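Local structure of CELL WALL surface anchor family protein (Streptococcus pneumoniae, 2WW8) at residues V51-G56 against E726-K731; D64-L69 against T102-P107; R137-S142 against R722-I727; E732-D737 against N825-D830. The protein is the pilus adhesin RrgA of Streptococcus pneumoniae, a cell-wall surface protein that probably recognises host cells at the pilus and carries bound calcium and magnesium ions. One frame throughout, in Å; residues are numbered along the deposited sequence.

Contacts 1 and 2 lie within one prealbumin-like domain, contact 3 at its border where the chain leaves and returns; contact 4 opens the next. Contacts 1 and 3, centres about 16 Å apart, share strand 724-730. It lies between strands 48-55 and 135-137 in a mixed four-stranded sheet. Contact 2 belongs to the other sheet, its centre about 11 Å from that of contact 1; Phe67 touches Glu54 between them. In sequence, contact 2 lies between the halves of contact 1. After 137-142 the chain leaves for nearly 600 residues, with the magnesium site, before 722-727. It runs on into contact 4, its centre about 21 Å from that of contact 1. One domain is thus completed by distant parts.

Contact 1. Residues V51-G56 against E726-K731; sequences VIKETG and EITISK
Lys53 and Glu726 lie on one face of a parallel strand pair, and Ile52, Glu54, Ile727 and Ile729 on the other. Strands 51-55 and 726-730 run with an axis angle of 22°. Five backbone hydrogen bonds join them. Lys53 makes two, from N to Ile727 O (2.8 Å) and from O to Ile729 N (2.7 Å).

The Ile52 CG2 methyl packs on the end of the longer arm of Ile729. Ile52 points CG2 away from its own backbone N (chi1 -49° for CG1), which brings it to 3.8 Å from Ile729 CD1. These side chains lie side by side and point the same way. Phe67 of the facing sheet covers Ile52.

In both charged pairs a lysine methylene, not the ammonium group, lies against a carboxylate oxygen. Lys53 is extended beyond CG, and its CE passes 3.8 Å from Glu726 OE1. Its NZ stays 4.4 Å from that oxygen, beyond a salt bridge; OE1 is instead paired with Arg137. Glu54 crosses the bent Lys731 chain, with Glu54 OE1 3.2 Å from Lys731 CD. Glu54 OE2 also lies close to the like-charged Glu103 OE2. Lys731 NZ, near both and in a long, weak ion pair with Glu103, probably offsets their repulsion.

The chemistry implies a pairing held by backbone bonds and isoleucine packing, with the buried Glu54 carboxylate on the same face.

Contact 2. Residues D64-L69 against T102-P107; sequences DAVFEL and TEAQPP
Phe67 and Glu103, a non-hydrogen-bonded pair, project from the same face of the antiparallel strands, the one turned to the other sheet. The Phe67 ring crosses the Glu103 chain at a slant, with CE1 3.9 Å from Glu103 CG. The ring and carboxylate planes are 29° apart. With CG anti to its carbonyl carbon (chi1 -66°), the ring swings toward the partner strand, and CD1 comes to 3.7 Å from Thr102 O. Glu103 is extended beyond CG, which carries its carboxylate away from the ring, to Ser113 N. There OE1 accepts a hydrogen bond.

On the other face Val66 meets two residues at once. Its CG1 rests 3.7 Å from Ala104 CB, and its CB lies 3.6 Å from Gln105 CG. This doubling is a classic beta bulge, with Ala104 and Gln105 both opposite Val66. Val66 O takes Ala104 N at 2.7 Å and Gln105 N in a weak bond. Val66 N in turn gives a hydrogen bond to Gln105 O. The bulge lies in the second sheet of the prealbumin-like domain, where strands 66-71 and 97-105 are neighbours. Phe67 projects from this sheet onto Ile52 and Phe91 of the facing one.

Beyond the bulge the regular ladder resumes. Glu68 and Thr102 exchange two backbone hydrogen bonds as a hydrogen-bonded pair. Thr102 OG1 sits between its backbone N and carbonyl carbon and lies 3.7 Å from Glu68 CB. At the far end Ala65 CB packs 3.9 Å from Pro107 CD.

Contact 3. Residues R137-S142 against R722-I727; sequences REEALS and RKYPEI
Arg137 pairs with Tyr724 as strand 135-137 ends along the edge of strand 724-730. This antiparallel hydrogen-bonded pair borders the mixed sheet of the prealbumin-like domain. Here the chain leaves that domain after 135-137 and re-enters it at 724-730, so the two crossings run side by side. Arg137 N gives a hydrogen bond to Tyr724 O at 2.8 Å, and the return bond from Tyr724 N to Arg137 O is weak.

Their side chains run the same way. Arg137 CB sits over the face of the Tyr724 ring in a CH-pi contact, 3.9 Å from the centroid and 28° off its normal. Tyr724 CG lies between backbone N and carbonyl carbon (chi1 65°), which sets the ring under Arg137. Beyond CB the arginine bends at chi2 and carries its guanidinium to Glu726. Glu726 OE1 lies above the guanidinium plane, 2.6 Å from Arg137 NH1. This salt bridge is a charge contact, not an in-plane N-H bond. The guanidinium and carboxylate planes stand 66° apart. NH1 has a second acidic partner in Glu88.

Glu138 runs alongside Lys723, with a long salt bridge (3.8 Å) from OE2 to Lys723 NZ. Lys723 also lays its CG 3.3 Å from Arg137 O.

Glu139 crosses Tyr724 at about a right angle. Its OE2 approaches Tyr724 CD2 to 3.4 Å and is salt-bridged to Lys49, which itself makes a cation-pi contact with the Tyr724 ring. The other oxygen turns back to its own chain: Ala140 N donates to the anti lone pair of Glu139 OE1 at 3.1 Å.

Contact 4. Residues E732-D737 against N825-D830; sequences EKKLGD and NGEVRD
Gly826 and Lys734 carry most of this contact, with Val828 next. No hydrogen bond crosses it. The Lys734 chain folds over the turn at Asn825 and Gly826. Its CG lies between its own backbone N and carbonyl carbon (chi1 55°), and the chain bends again at chi2, chi3 and chi4. The bends press CD onto the backbone, 3.1 Å from Asn825 O and 3.4 Å from Gly826 CA. The second distance is tighter than usual for two carbons. With no side chain, Gly826 leaves room for the lysine.

Gly826 also meets the start of strand 736-744. Its O lies 3.4 Å from Gly736 CA in a CA-H...O contact. Farther on, the Val828 branch anti to the carbonyl carbon, CG2, reaches Asp737 O at 3.1 Å.

Both Asn825 and Gly826 have positive phi, and Asp796 accepts hydrogen bonds from their backbone N atoms. Lys734 itself bonds through its backbone to Gly109 of the preceding domain. The arrangement is that of a two-residue Asn-Gly hairpin turn of type I' geometry, joining strands 816-824 and 827-833, packed against the linker that enters a prealbumin-like domain.

Contact 1. Residues V51-G56 against E726-K731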
loop_
_atom_site.group_PDB
_atom_site.type_symbol
_atom_site.label_atom_id
_atom_site.label_comp_id
_atom_site.label_asym_id
_atom_site.label_seq_id
_atom_site.Cartn_x
_atom_site.Cartn_y
_atom_site.Cartn_z
ATOM N N VAL A 51 29.547 0.669 33.488
ATOM C CA VAL A 51 29.829 2.020 33.967
ATOM C C VAL A 51 29.759 2.002 35.513
ATOM O O VAL A 51 28.883 1.335 36.079
ATOM C CB VAL A 51 28.844 3.046 33.312
ATOM C CG1 VAL A 51 28.891 4.434 33.970
ATOM C CG2 VAL A 51 29.036 3.135 31.783
ATOM N N ILE A 52 30.684 2.691 36.192
ATOM C CA ILE A 52 30.667 2.803 37.661
ATOM C C ILE A 52 30.613 4.250 38.136
ATOM O O ILE A 52 31.429 5.077 37.735
ATOM C CB ILE A 52 31.847 2.128 38.387
ATOM C CG1 ILE A 52 32.095 0.694 37.906
ATOM C CG2 ILE A 52 31.537 2.050 39.872
ATOM C CD1 ILE A 52 33.194 0.562 36.851
ATOM N N LYS A 53 29.619 4.527 38.973
ATOM C CA LYS A 53 29.458 5.807 39.652
ATOM C C LYS A 53 29.825 5.614 41.122
ATOM O O LYS A 53 29.536 4.542 41.683
ATOM C CB LYS A 53 28.011 6.310 39.604
ATOM C CG LYS A 53 27.571 6.884 38.275
ATOM C CD LYS A 53 26.209 7.540 38.398
ATOM C CE LYS A 53 25.940 8.343 37.144
ATOM N NZ LYS A 53 24.919 9.387 37.438
ATOM N N GLU A 54 30.439 6.651 41.709
ATOM C CA GLU A 54 30.704 6.727 43.158
ATOM C C GLU A 54 30.049 7.942 43.821
ATOM O O GLU A 54 30.219 9.080 43.364
ATOM C CB GLU A 54 32.202 6.685 43.441
ATOM C CG GLU A 54 32.909 5.471 42.838
ATOM C CD GLU A 54 34.082 4.994 43.679
ATOM O OE1 GLU A 54 34.586 5.813 44.488
ATOM O OE2 GLU A 54 34.493 3.817 43.525
ATOM N N THR A 55 29.276 7.685 44.876
ATOM C CA THR A 55 28.736 8.774 45.702
ATOM C C THR A 55 29.313 8.819 47.137
ATOM O O THR A 55 29.894 7.843 47.627
ATOM C CB THR A 55 27.186 8.767 45.761
ATOM O OG1 THR A 55 26.737 7.576 46.431
ATOM C CG2 THR A 55 26.579 8.918 44.356
ATOM N N GLY A 56 29.139 9.952 47.812
ATOM C CA GLY A 56 29.625 10.138 49.177
ATOM C C GLY A 56 28.672 11.030 49.951
ATOM O O GLY A 56 27.487 10.704 50.046
ATOM N N GLU A 726 25.002 0.021 35.154
ATOM C CA GLU A 726 25.635 1.074 35.940
ATOM C C GLU A 726 25.603 0.726 37.436
ATOM O O GLU A 726 24.545 0.734 38.078
ATOM C CB GLU A 726 24.998 2.435 35.639
ATOM C CG GLU A 726 25.350 3.513 36.629
ATOM C CD GLU A 726 24.230 4.517 36.756
ATOM O OE1 GLU A 726 24.146 5.328 35.809
ATOM O OE2 GLU A 726 23.471 4.490 37.767
ATOM N N ILE A 727 26.771 0.390 37.979
ATOM C CA ILE A 727 26.924 0.271 39.434
ATOM C C ILE A 727 27.131 1.627 40.100
ATOM O O ILE A 727 27.953 2.435 39.661
ATOM C CB ILE A 727 28.091 -0.598 39.886
ATOM C CG1 ILE A 727 28.015 -1.971 39.241
ATOM C CG2 ILE A 727 27.965 -0.814 41.382
ATOM C CD1 ILE A 727 29.334 -2.408 38.672
ATOM N N THR A 728 26.352 1.859 41.150
ATOM C CA THR A 728 26.555 3.000 42.019
ATOM C C THR A 728 27.193 2.491 43.321
ATOM O O THR A 728 26.666 1.605 44.012
ATOM C CB THR A 728 25.279 3.836 42.216
ATOM O OG1 THR A 728 24.878 4.331 40.937
ATOM C CG2 THR A 728 25.533 5.041 43.142
ATOM N N ILE A 729 28.368 3.039 43.606
ATOM C CA ILE A 729 29.051 2.736 44.869
ATOM C C ILE A 729 28.917 3.880 45.857
ATOM O O ILE A 729 29.336 5.010 45.586
ATOM C CB ILE A 729 30.507 2.315 44.689
ATOM C CG1 ILE A 729 30.541 0.866 44.189
ATOM C CG2 ILE A 729 31.223 2.394 46.030
ATOM C CD1 ILE A 729 31.775 0.529 43.386
ATOM N N SER A 730 28.281 3.547 46.976
ATOM C CA SER A 730 28.285 4.406 48.156
ATOM C C SER A 730 29.586 4.268 48.955
ATOM O O SER A 730 29.872 3.231 49.553
ATOM C CB SER A 730 27.070 4.101 49.028
ATOM O OG SER A 730 25.940 4.680 48.416
ATOM N N LYS A 731 30.386 5.323 48.966
ATOM C CA LYS A 731 31.701 5.241 49.594
ATOM C C LYS A 731 31.643 5.763 51.045
ATOM O O LYS A 731 30.826 6.650 51.345
ATOM C CB LYS A 731 32.698 5.976 48.691
ATOM C CG LYS A 731 33.193 5.182 47.481
ATOM C CD LYS A 731 34.723 4.933 47.522
ATOM C CE LYS A 731 35.183 3.603 48.143
ATOM N NZ LYS A 731 34.594 2.311 47.634
#

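Contact 2. Residues D64-L69 against T102-P107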
loop_
_atom_site.group_PDB
_atom_site.type_symbol
_atom_site.label_atom_id
_atom_site.label_comp_id
_atom_site.label_asym_id
_atom_site.label_seq_id
_atom_site.Cartn_x
_atom_site.Cartn_y
_atom_site.Cartn_z
ATOM N N ASP A 64 37.586 11.273 40.244
ATOM C CA ASP A 64 38.973 10.820 40.405
ATOM C C ASP A 64 39.221 9.383 40.906
ATOM O O ASP A 64 40.370 9.009 41.151
ATOM C CB ASP A 64 39.804 11.846 41.208
ATOM C CG ASP A 64 39.767 13.265 40.616
ATOM O OD1 ASP A 64 39.283 13.442 39.480
ATOM O OD2 ASP A 64 40.231 14.235 41.268
ATOM N N ALA A 65 38.173 8.572 41.048
ATOM C CA ALA A 65 38.328 7.138 41.342
ATOM C C ALA A 65 38.961 6.342 40.184
ATOM O O ALA A 65 38.876 6.758 39.020
ATOM C CB ALA A 65 36.986 6.524 41.761
ATOM N N VAL A 66 39.593 5.208 40.496
ATOM C CA VAL A 66 40.394 4.484 39.507
ATOM C C VAL A 66 40.085 2.982 39.521
ATOM O O VAL A 66 40.273 2.316 40.545
ATOM C CB VAL A 66 41.926 4.832 39.596
ATOM C CG1 VAL A 66 42.831 3.719 39.048
ATOM C CG2 VAL A 66 42.236 6.159 38.879
ATOM N N PHE A 67 39.610 2.471 38.381
ATOM C CA PHE A 67 39.170 1.082 38.276
ATOM C C PHE A 67 39.975 0.216 37.333
ATOM O O PHE A 67 40.549 0.707 36.370
ATOM C CB PHE A 67 37.679 0.992 37.890
ATOM C CG PHE A 67 36.757 1.533 38.947
ATOM C CD1 PHE A 67 36.282 0.709 39.961
ATOM C CD2 PHE A 67 36.400 2.880 38.942
ATOM C CE1 PHE A 67 35.444 1.220 40.940
ATOM C CE2 PHE A 67 35.559 3.410 39.919
ATOM C CZ PHE A 67 35.089 2.572 40.922
ATOM N N GLU A 68 39.966 -1.082 37.617
ATOM C CA GLU A 68 40.644 -2.066 36.783
ATOM C C GLU A 68 39.786 -3.241 36.348
ATOM O O GLU A 68 39.141 -3.899 37.163
ATOM C CB GLU A 68 41.936 -2.554 37.443
ATOM C CG GLU A 68 42.884 -1.365 37.575
ATOM C CD GLU A 68 44.340 -1.722 37.820
ATOM O OE1 GLU A 68 44.646 -2.901 38.126
ATOM O OE2 GLU A 68 45.163 -0.785 37.694
ATOM N N LEU A 69 39.808 -3.489 35.043
ATOM C CA LEU A 69 39.096 -4.623 34.470
ATOM C C LEU A 69 40.085 -5.619 33.870
ATOM O O LEU A 69 40.834 -5.303 32.930
ATOM C CB LEU A 69 38.076 -4.159 33.422
ATOM C CG LEU A 69 37.130 -5.226 32.867
ATOM C CD1 LEU A 69 36.155 -5.750 33.928
ATOM C CD2 LEU A 69 36.421 -4.686 31.614
ATOM N N THR A 102 38.002 -4.263 39.915
ATOM C CA THR A 102 38.555 -3.817 41.204
ATOM C C THR A 102 38.750 -2.301 41.205
ATOM O O THR A 102 39.122 -1.681 40.198
ATOM C CB THR A 102 39.929 -4.452 41.535
ATOM O OG1 THR A 102 40.748 -4.422 40.359
ATOM C CG2 THR A 102 39.804 -5.891 42.046
ATOM N N GLU A 103 38.474 -1.716 42.366
ATOM C CA GLU A 103 38.880 -0.346 42.638
ATOM C C GLU A 103 40.398 -0.308 42.950
ATOM O O GLU A 103 40.868 -0.881 43.933
ATOM C CB GLU A 103 38.012 0.226 43.763
ATOM C CG GLU A 103 37.971 1.740 43.839
ATOM C CD GLU A 103 37.501 2.218 45.202
ATOM O OE1 GLU A 103 37.731 1.482 46.209
ATOM O OE2 GLU A 103 36.908 3.326 45.282
ATOM N N ALA A 104 41.175 0.337 42.086
ATOM C CA ALA A 104 42.610 0.436 42.303
ATOM C C ALA A 104 42.894 1.556 43.319
ATOM O O ALA A 104 43.551 1.327 44.336
ATOM C CB ALA A 104 43.347 0.650 40.975
ATOM N N GLN A 105 42.390 2.758 43.051
ATOM C CA GLN A 105 42.374 3.813 44.062
ATOM C C GLN A 105 40.982 4.458 44.197
ATOM O O GLN A 105 40.301 4.649 43.193
ATOM C CB GLN A 105 43.498 4.831 43.827
ATOM C CG GLN A 105 43.277 5.859 42.732
ATOM C CD GLN A 105 44.387 6.899 42.693
ATOM O OE1 GLN A 105 45.557 6.583 42.891
ATOM N NE2 GLN A 105 44.024 8.148 42.421
ATOM N N PRO A 106 40.538 4.749 45.438
ATOM C CA PRO A 106 39.313 5.514 45.739
ATOM C C PRO A 106 39.536 7.029 45.631
ATOM O O PRO A 106 40.696 7.440 45.569
ATOM C CB PRO A 106 39.014 5.124 47.192
ATOM C CG PRO A 106 40.347 4.815 47.781
ATOM C CD PRO A 106 41.149 4.189 46.663
ATOM N N PRO A 107 38.467 7.858 45.614
ATOM C CA PRO A 107 38.669 9.318 45.637
ATOM C C PRO A 107 39.362 9.764 46.919
ATOM O O PRO A 107 39.341 9.025 47.910
ATOM C CB PRO A 107 37.250 9.897 45.608
ATOM C CG PRO A 107 36.352 8.786 45.162
ATOM C CD PRO A 107 37.036 7.499 45.555
#

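Contact 3. Residues R137-S142 against R722-I727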
loop_
_atom_site.group_PDB
_atom_site.type_symbol
_atom_site.label_atom_id
_atom_site.label_comp_id
_atom_site.label_asym_id
_atom_site.label_seq_id
_atom_site.Cartn_x
_atom_site.Cartn_y
_atom_site.Cartn_z
ATOM N N ARG A 137 21.028 1.265 31.907
ATOM C CA ARG A 137 20.856 2.602 31.356
ATOM C C ARG A 137 20.597 2.616 29.839
ATOM O O ARG A 137 21.158 1.807 29.099
ATOM C CB ARG A 137 22.066 3.460 31.718
ATOM C CG ARG A 137 21.753 4.943 31.825
ATOM C CD ARG A 137 21.689 5.424 33.272
ATOM N NE ARG A 137 21.998 6.856 33.338
ATOM C CZ ARG A 137 23.220 7.390 33.449
ATOM N NH1 ARG A 137 24.316 6.627 33.519
ATOM N NH2 ARG A 137 23.355 8.715 33.494
ATOM N N GLU A 138 19.754 3.547 29.396
ATOM C CA GLU A 138 19.497 3.774 27.978
ATOM C C GLU A 138 20.802 3.948 27.228
ATOM O O GLU A 138 21.614 4.761 27.629
ATOM C CB GLU A 138 18.736 5.079 27.758
ATOM C CG GLU A 138 17.379 5.156 28.415
ATOM C CD GLU A 138 16.364 4.285 27.700
ATOM O OE1 GLU A 138 16.479 4.108 26.466
ATOM O OE2 GLU A 138 15.445 3.790 28.386
ATOM N N GLU A 139 20.978 3.216 26.137
ATOM C CA GLU A 139 22.062 3.427 25.198
ATOM C C GLU A 139 21.523 3.985 23.865
ATOM O O GLU A 139 20.392 3.676 23.486
ATOM C CB GLU A 139 22.751 2.079 25.004
ATOM C CG GLU A 139 23.968 2.136 24.115
ATOM C CD GLU A 139 25.053 3.005 24.725
ATOM O OE1 GLU A 139 25.029 4.237 24.487
ATOM O OE2 GLU A 139 25.907 2.440 25.440
ATOM N N ALA A 140 22.312 4.802 23.166
ATOM C CA ALA A 140 21.920 5.416 21.907
ATOM C C ALA A 140 22.100 4.397 20.793
ATOM O O ALA A 140 23.018 3.580 20.841
ATOM C CB ALA A 140 22.767 6.638 21.623
ATOM N N LEU A 141 21.205 4.433 19.809
ATOM C CA LEU A 141 21.265 3.525 18.654
ATOM C C LEU A 141 22.333 4.010 17.683
ATOM O O LEU A 141 22.594 5.209 17.631
ATOM C CB LEU A 141 19.918 3.506 17.955
ATOM C CG LEU A 141 18.821 2.572 18.463
ATOM C CD1 LEU A 141 17.567 3.018 17.805
ATOM C CD2 LEU A 141 19.111 1.128 18.083
ATOM N N SER A 142 22.997 3.119 16.953
ATOM C CA SER A 142 23.962 3.563 15.954
ATOM C C SER A 142 23.263 4.160 14.718
ATOM O O SER A 142 22.056 3.955 14.515
ATOM C CB SER A 142 24.870 2.399 15.552
ATOM O OG SER A 142 24.195 1.472 14.699
ATOM N N ARG A 722 21.298 -2.636 23.189
ATOM C CA ARG A 722 21.216 -3.225 24.511
ATOM C C ARG A 722 21.535 -2.180 25.590
ATOM O O ARG A 722 22.378 -1.301 25.385
ATOM C CB ARG A 722 22.178 -4.392 24.564
ATOM C CG ARG A 722 21.766 -5.455 25.532
ATOM C CD ARG A 722 22.771 -6.547 25.238
ATOM N NE ARG A 722 22.214 -7.543 24.338
ATOM C CZ ARG A 722 21.193 -8.303 24.709
ATOM N NH1 ARG A 722 20.682 -8.115 25.922
ATOM N NH2 ARG A 722 20.678 -9.210 23.886
ATOM N N LYS A 723 20.831 -2.247 26.714
ATOM C CA LYS A 723 21.155 -1.388 27.865
ATOM C C LYS A 723 22.411 -1.843 28.599
ATOM O O LYS A 723 22.751 -3.034 28.639
ATOM C CB LYS A 723 19.995 -1.312 28.848
ATOM C CG LYS A 723 18.887 -0.414 28.357
ATOM C CD LYS A 723 17.633 -0.788 29.091
ATOM C CE LYS A 723 16.403 -0.156 28.473
ATOM N NZ LYS A 723 15.549 0.238 29.645
ATOM N N TYR A 724 23.113 -0.881 29.182
ATOM C CA TYR A 724 24.330 -1.244 29.902
ATOM C C TYR A 724 24.117 -1.128 31.411
ATOM O O TYR A 724 23.341 -0.289 31.867
ATOM C CB TYR A 724 25.555 -0.467 29.398
ATOM C CG TYR A 724 25.436 1.002 29.664
ATOM C CD1 TYR A 724 25.717 1.509 30.935
ATOM C CD2 TYR A 724 25.019 1.872 28.665
ATOM C CE1 TYR A 724 25.586 2.850 31.202
ATOM C CE2 TYR A 724 24.894 3.229 28.922
ATOM C CZ TYR A 724 25.189 3.700 30.196
ATOM O OH TYR A 724 25.066 5.031 30.497
ATOM N N PRO A 725 24.796 -1.990 32.182
ATOM C CA PRO A 725 24.789 -1.869 33.652
ATOM C C PRO A 725 25.606 -0.698 34.205
ATOM O O PRO A 725 26.738 -0.462 33.759
ATOM C CB PRO A 725 25.348 -3.217 34.140
ATOM C CG PRO A 725 26.145 -3.733 32.989
ATOM C CD PRO A 725 25.585 -3.145 31.708
ATOM N N GLU A 726 25.002 0.021 35.154
ATOM C CA GLU A 726 25.635 1.074 35.940
ATOM C C GLU A 726 25.603 0.726 37.436
ATOM O O GLU A 726 24.545 0.734 38.078
ATOM C CB GLU A 726 24.998 2.435 35.639
ATOM C CG GLU A 726 25.350 3.513 36.629
ATOM C CD GLU A 726 24.230 4.517 36.756
ATOM O OE1 GLU A 726 24.146 5.328 35.809
ATOM O OE2 GLU A 726 23.471 4.490 37.767
ATOM N N ILE A 727 26.771 0.390 37.979
ATOM C CA ILE A 727 26.924 0.271 39.434
ATOM C C ILE A 727 27.131 1.627 40.100
ATOM O O ILE A 727 27.953 2.435 39.661
ATOM C CB ILE A 727 28.091 -0.598 39.886
ATOM C CG1 ILE A 727 28.015 -1.971 39.241
ATOM C CG2 ILE A 727 27.965 -0.814 41.382
ATOM C CD1 ILE A 727 29.334 -2.408 38.672
#

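Contact 4. Residues E732-D737 against N825-D830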
loop_
_atom_site.group_PDB
_atom_site.type_symbol
_atom_site.label_atom_id
_atom_site.label_comp_id
_atom_site.label_asym_id
_atom_site.label_seq_id
_atom_site.Cartn_x
_atom_site.Cartn_y
_atom_site.Cartn_z
ATOM N N GLU A 732 32.464 5.202 51.942
ATOM C CA GLU A 732 32.561 5.704 53.333
ATOM C C GLU A 732 33.728 6.686 53.474
ATOM O O GLU A 732 34.876 6.352 53.161
ATOM C CB GLU A 732 32.733 4.601 54.405
ATOM C CG GLU A 732 32.003 3.265 54.198
ATOM C CD GLU A 732 30.546 3.260 54.677
ATOM O OE1 GLU A 732 30.296 3.583 55.862
ATOM O OE2 GLU A 732 29.641 2.910 53.870
ATOM N N LYS A 733 33.431 7.896 53.938
ATOM C CA LYS A 733 34.488 8.826 54.337
ATOM C C LYS A 733 35.522 8.095 55.207
ATOM O O LYS A 733 35.163 7.388 56.153
ATOM C CB LYS A 733 33.887 9.995 55.115
ATOM C CG LYS A 733 34.662 11.294 55.015
ATOM C CD LYS A 733 34.051 12.225 53.980
ATOM C CE LYS A 733 34.295 13.670 54.374
ATOM N NZ LYS A 733 33.320 14.539 53.673
ATOM N N LYS A 734 36.804 8.225 54.874
ATOM C CA LYS A 734 37.842 7.654 55.742
ATOM C C LYS A 734 38.215 8.565 56.900
ATOM O O LYS A 734 38.257 9.793 56.784
ATOM C CB LYS A 734 39.074 7.133 54.993
ATOM C CG LYS A 734 39.796 8.107 54.075
ATOM C CD LYS A 734 41.166 8.500 54.618
ATOM C CE LYS A 734 42.219 7.418 54.447
ATOM N NZ LYS A 734 41.771 6.171 55.117
ATOM N N LEU A 735 38.458 7.927 58.036
ATOM C CA LEU A 735 38.860 8.687 59.210
ATOM C C LEU A 735 40.316 8.404 59.615
ATOM O O LEU A 735 40.883 7.343 59.337
ATOM C CB LEU A 735 37.849 8.498 60.357
ATOM C CG LEU A 735 36.404 8.929 60.048
ATOM C CD1 LEU A 735 35.446 8.294 61.045
ATOM C CD2 LEU A 735 36.180 10.453 59.937
ATOM N N GLY A 736 40.928 9.374 60.284
ATOM C CA GLY A 736 42.315 9.231 60.699
ATOM C C GLY A 736 42.567 8.297 61.870
ATOM O O GLY A 736 41.706 8.083 62.739
ATOM N N ASP A 737 43.791 7.771 61.863
ATOM C CA ASP A 737 44.361 7.032 62.980
ATOM C C ASP A 737 45.883 7.232 63.122
ATOM O O ASP A 737 46.597 7.464 62.138
ATOM C CB ASP A 737 43.999 5.554 62.864
ATOM C CG ASP A 737 44.725 4.867 61.726
ATOM O OD1 ASP A 737 44.533 5.227 60.539
ATOM O OD2 ASP A 737 45.511 3.952 62.043
ATOM N N ASN A 825 41.718 14.766 54.836
ATOM C CA ASN A 825 41.179 13.685 54.009
ATOM C C ASN A 825 41.447 12.331 54.664
ATOM O O ASN A 825 41.898 11.397 54.002
ATOM C CB ASN A 825 41.782 13.755 52.610
ATOM C CG ASN A 825 41.510 15.091 51.926
ATOM O OD1 ASN A 825 40.422 15.665 52.031
ATOM N ND2 ASN A 825 42.508 15.593 51.211
ATOM N N GLY A 826 41.202 12.274 55.978
ATOM C CA GLY A 826 41.468 11.114 56.840
ATOM C C GLY A 826 42.906 10.630 56.962
ATOM O O GLY A 826 43.153 9.510 57.400
ATOM N N GLU A 827 43.862 11.462 56.562
ATOM C CA GLU A 827 45.270 11.135 56.759
ATOM C C GLU A 827 45.989 12.033 57.766
ATOM O O GLU A 827 45.719 13.229 57.893
ATOM C CB GLU A 827 46.008 11.102 55.425
ATOM C CG GLU A 827 45.553 9.967 54.515
ATOM C CD GLU A 827 46.301 10.004 53.199
ATOM O OE1 GLU A 827 47.549 9.902 53.222
ATOM O OE2 GLU A 827 45.653 10.154 52.142
ATOM N N VAL A 828 46.904 11.414 58.500
ATOM C CA VAL A 828 47.788 12.126 59.403
ATOM C C VAL A 828 48.768 13.010 58.612
ATOM O O VAL A 828 49.506 12.515 57.744
ATOM C CB VAL A 828 48.567 11.129 60.303
ATOM C CG1 VAL A 828 49.480 11.901 61.294
ATOM C CG2 VAL A 828 47.627 10.126 60.999
ATOM N N ARG A 829 48.782 14.308 58.915
ATOM C CA ARG A 829 49.732 15.262 58.311
ATOM C C ARG A 829 50.461 16.087 59.371
ATOM O O ARG A 829 49.935 16.272 60.474
ATOM C CB ARG A 829 49.042 16.235 57.343
ATOM C CG ARG A 829 48.425 15.620 56.115
ATOM C CD ARG A 829 49.368 14.914 55.139
ATOM N NE ARG A 829 48.571 14.284 54.077
ATOM C CZ ARG A 829 49.019 13.926 52.875
ATOM N NH1 ARG A 829 50.290 14.121 52.545
ATOM N NH2 ARG A 829 48.187 13.374 51.996
ATOM N N ASP A 830 51.656 16.570 59.016
ATOM C CA ASP A 830 52.434 17.562 59.779
ATOM C C ASP A 830 52.616 17.225 61.264
ATOM O O ASP A 830 52.267 18.018 62.143
ATOM C CB ASP A 830 51.833 18.959 59.631
ATOM C CG ASP A 830 51.603 19.335 58.177
ATOM O OD1 ASP A 830 52.474 19.071 57.308
ATOM O OD2 ASP A 830 50.527 19.908 57.906
#